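Local coordinates for methionyl-tRNA formyltransferase (Clostridium thermocellum, PDB 1ZGH), which probably transfers a formyl group from a folate cofactor to the methionine carried by initiator tRNA, at residues 226-231 against 235-240. Numbering follows the deposited sequence.
Sequences AFIKYG and LEFSRA
The F237 side chain runs alongside A226 and I228, starting with CB 4.0 Å from A226 O; CG, turned beside the backbone N and anti to the carbonyl carbon (chi1 -56°), directs the ring along the neighbouring strand. CD2 then lies 3.5 Å from A226 O, and CE2 is 4.0 Å from I228 CG2. A226 O, F227 CA and I228 N lie near the ring plane, so an edge faces this backbone. I228 CG1 lies between L235 and F237, 3.9 Å from L235 CB and 4.2 Å from F237 CE2, and Y230 CB meets L235 CD1. The strands run antiparallel (155° between their directions) as a beta hairpin, the first two strands of the three-stranded sheet in the C-terminal domain. I228 and L235 form a hydrogen-bonded pair, L235 N to I228 O being the straighter bond (173° at the hydrogen) and I228 N to L235 O the more bent. F237 N adds a bond to A226 O, and one water links A226 N to F237 O. F227 and E236, a non-hydrogen-bonded pair, meet on the face opposite I228 and L235, with F227 CB 4.0 Å from E236 CG. Strand 246-254 pairs with the far edge of 233-243, and its V251 touches both L235 and F237.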
loop_
_atom_site.group_PDB
_atom_site.type_symbol
_atom_site.label_atom_id
_atom_site.label_comp_id
_atom_site.label_asym_id
_atom_site.label_seq_id
_atom_site.Cartn_x
_atom_site.Cartn_y
_atom_site.Cartn_z
ATOM N N ALA A 226 -12.423 -12.492 0.184
ATOM C CA ALA A 226 -13.480 -12.667 -0.776
ATOM C C ALA A 226 -14.471 -13.700 -0.219
ATOM O O ALA A 226 -14.075 -14.714 0.335
ATOM C CB ALA A 226 -12.941 -13.128 -2.125
ATOM N N PHE A 227 -15.740 -13.440 -0.402
ATOM C CA PHE A 227 -16.765 -14.311 0.174
ATOM C C PHE A 227 -18.037 -14.450 -0.664
ATOM O O PHE A 227 -18.325 -13.615 -1.535
ATOM C CB PHE A 227 -17.087 -13.850 1.605
ATOM C CG PHE A 227 -17.942 -12.652 1.694
ATOM C CD1 PHE A 227 -19.323 -12.795 1.786
ATOM C CD2 PHE A 227 -17.391 -11.374 1.697
ATOM C CE1 PHE A 227 -20.158 -11.707 1.870
ATOM C CE2 PHE A 227 -18.228 -10.246 1.801
ATOM C CZ PHE A 227 -19.621 -10.420 1.897
ATOM N N ILE A 228 -18.766 -15.536 -0.406
ATOM C CA ILE A 228 -20.172 -15.641 -0.751
ATOM C C ILE A 228 -21.037 -15.907 0.504
ATOM O O ILE A 228 -20.522 -16.328 1.566
ATOM C CB ILE A 228 -20.384 -16.706 -1.818
ATOM C CG1 ILE A 228 -20.228 -18.103 -1.268
ATOM C CG2 ILE A 228 -19.401 -16.515 -3.003
ATOM C CD1 ILE A 228 -20.701 -19.145 -2.235
ATOM N N LYS A 229 -22.329 -15.579 0.412
ATOM C CA LYS A 229 -23.325 -15.926 1.447
ATOM C C LYS A 229 -24.045 -17.241 1.037
ATOM O O LYS A 229 -24.251 -17.478 -0.146
ATOM C CB LYS A 229 -24.329 -14.779 1.645
ATOM C CG LYS A 229 -23.695 -13.412 1.889
ATOM C CD LYS A 229 -24.739 -12.320 2.097
ATOM C CE LYS A 229 -24.131 -10.935 2.345
ATOM N NZ LYS A 229 -25.242 -9.908 2.316
ATOM N N TYR A 230 -24.357 -18.126 1.991
ATOM C CA TYR A 230 -25.126 -19.340 1.714
ATOM C C TYR A 230 -26.021 -19.510 2.926
ATOM O O TYR A 230 -25.552 -19.864 4.007
ATOM C CB TYR A 230 -24.228 -20.568 1.499
ATOM C CG TYR A 230 -24.953 -21.766 0.925
ATOM C CD1 TYR A 230 -25.493 -21.722 -0.354
ATOM C CD2 TYR A 230 -25.104 -22.945 1.653
ATOM C CE1 TYR A 230 -26.150 -22.810 -0.904
ATOM C CE2 TYR A 230 -25.775 -24.066 1.107
ATOM C CZ TYR A 230 -26.296 -23.984 -0.170
ATOM O OH TYR A 230 -26.970 -25.041 -0.758
ATOM N N GLY A 231 -27.292 -19.137 2.772
ATOM C CA GLY A 231 -28.174 -18.898 3.918
ATOM C C GLY A 231 -27.563 -17.967 4.947
ATOM O O GLY A 231 -27.069 -16.891 4.621
ATOM N N LEU A 235 -18.994 -17.884 3.396
ATOM C CA LEU A 235 -17.870 -18.712 2.953
ATOM C C LEU A 235 -16.744 -17.796 2.502
ATOM O O LEU A 235 -16.915 -17.044 1.498
ATOM C CB LEU A 235 -18.284 -19.623 1.793
ATOM C CG LEU A 235 -19.097 -20.847 2.182
ATOM C CD1 LEU A 235 -20.462 -20.487 2.773
ATOM C CD2 LEU A 235 -19.256 -21.713 0.943
ATOM N N GLU A 236 -15.643 -17.774 3.259
ATOM C CA GLU A 236 -14.519 -16.902 2.950
ATOM C C GLU A 236 -13.397 -17.711 2.310
ATOM O O GLU A 236 -13.032 -18.756 2.820
ATOM C CB GLU A 236 -14.009 -16.211 4.213
ATOM C CG GLU A 236 -14.992 -15.213 4.786
ATOM C CD GLU A 236 -14.412 -14.355 5.933
ATOM O OE1 GLU A 236 -13.239 -14.481 6.289
ATOM O OE2 GLU A 236 -15.159 -13.531 6.490
ATOM N N PHE A 237 -12.852 -17.215 1.209
ATOM C CA PHE A 237 -11.892 -17.955 0.409
ATOM C C PHE A 237 -10.498 -17.358 0.499
ATOM O O PHE A 237 -10.337 -16.129 0.624
ATOM C CB PHE A 237 -12.323 -17.971 -1.091
ATOM C CG PHE A 237 -13.694 -18.517 -1.316
ATOM C CD1 PHE A 237 -13.889 -19.875 -1.485
ATOM C CD2 PHE A 237 -14.815 -17.669 -1.356
ATOM C CE1 PHE A 237 -15.142 -20.385 -1.655
ATOM C CE2 PHE A 237 -16.064 -18.189 -1.547
ATOM C CZ PHE A 237 -16.220 -19.555 -1.692
ATOM N N SER A 238 -9.502 -18.225 0.399
ATOM C CA SER A 238 -8.099 -17.804 0.297
ATOM C C SER A 238 -7.264 -18.887 -0.397
ATOM O O SER A 238 -7.775 -20.006 -0.683
ATOM C CB SER A 238 -7.560 -17.476 1.693
ATOM O OG SER A 238 -7.672 -18.631 2.500
ATOM N N ARG A 239 -6.014 -18.531 -0.715
ATOM C CA ARG A 239 -5.035 -19.414 -1.298
ATOM C C ARG A 239 -5.567 -20.114 -2.564
ATOM O O ARG A 239 -5.520 -21.351 -2.724
ATOM C CB ARG A 239 -4.573 -20.449 -0.292
ATOM C CG ARG A 239 -3.256 -21.126 -0.726
ATOM C CD ARG A 239 -2.447 -21.593 0.468
ATOM N NE ARG A 239 -3.126 -22.605 1.266
ATOM C CZ ARG A 239 -2.910 -23.911 1.194
ATOM N NH1 ARG A 239 -2.059 -24.432 0.304
ATOM N NH2 ARG A 239 -3.567 -24.714 2.023
ATOM N N ALA A 240 -6.038 -19.292 -3.476
ATOM C CA ALA A 240 -6.584 -19.760 -4.721
ATOM C C ALA A 240 -5.491 -20.199 -5.689
ATOM O O ALA A 240 -4.433 -19.589 -5.735
ATOM C CB ALA A 240 -7.365 -18.657 -5.339
HETATM O O HOH W 1 -9.753 -13.547 -0.383
#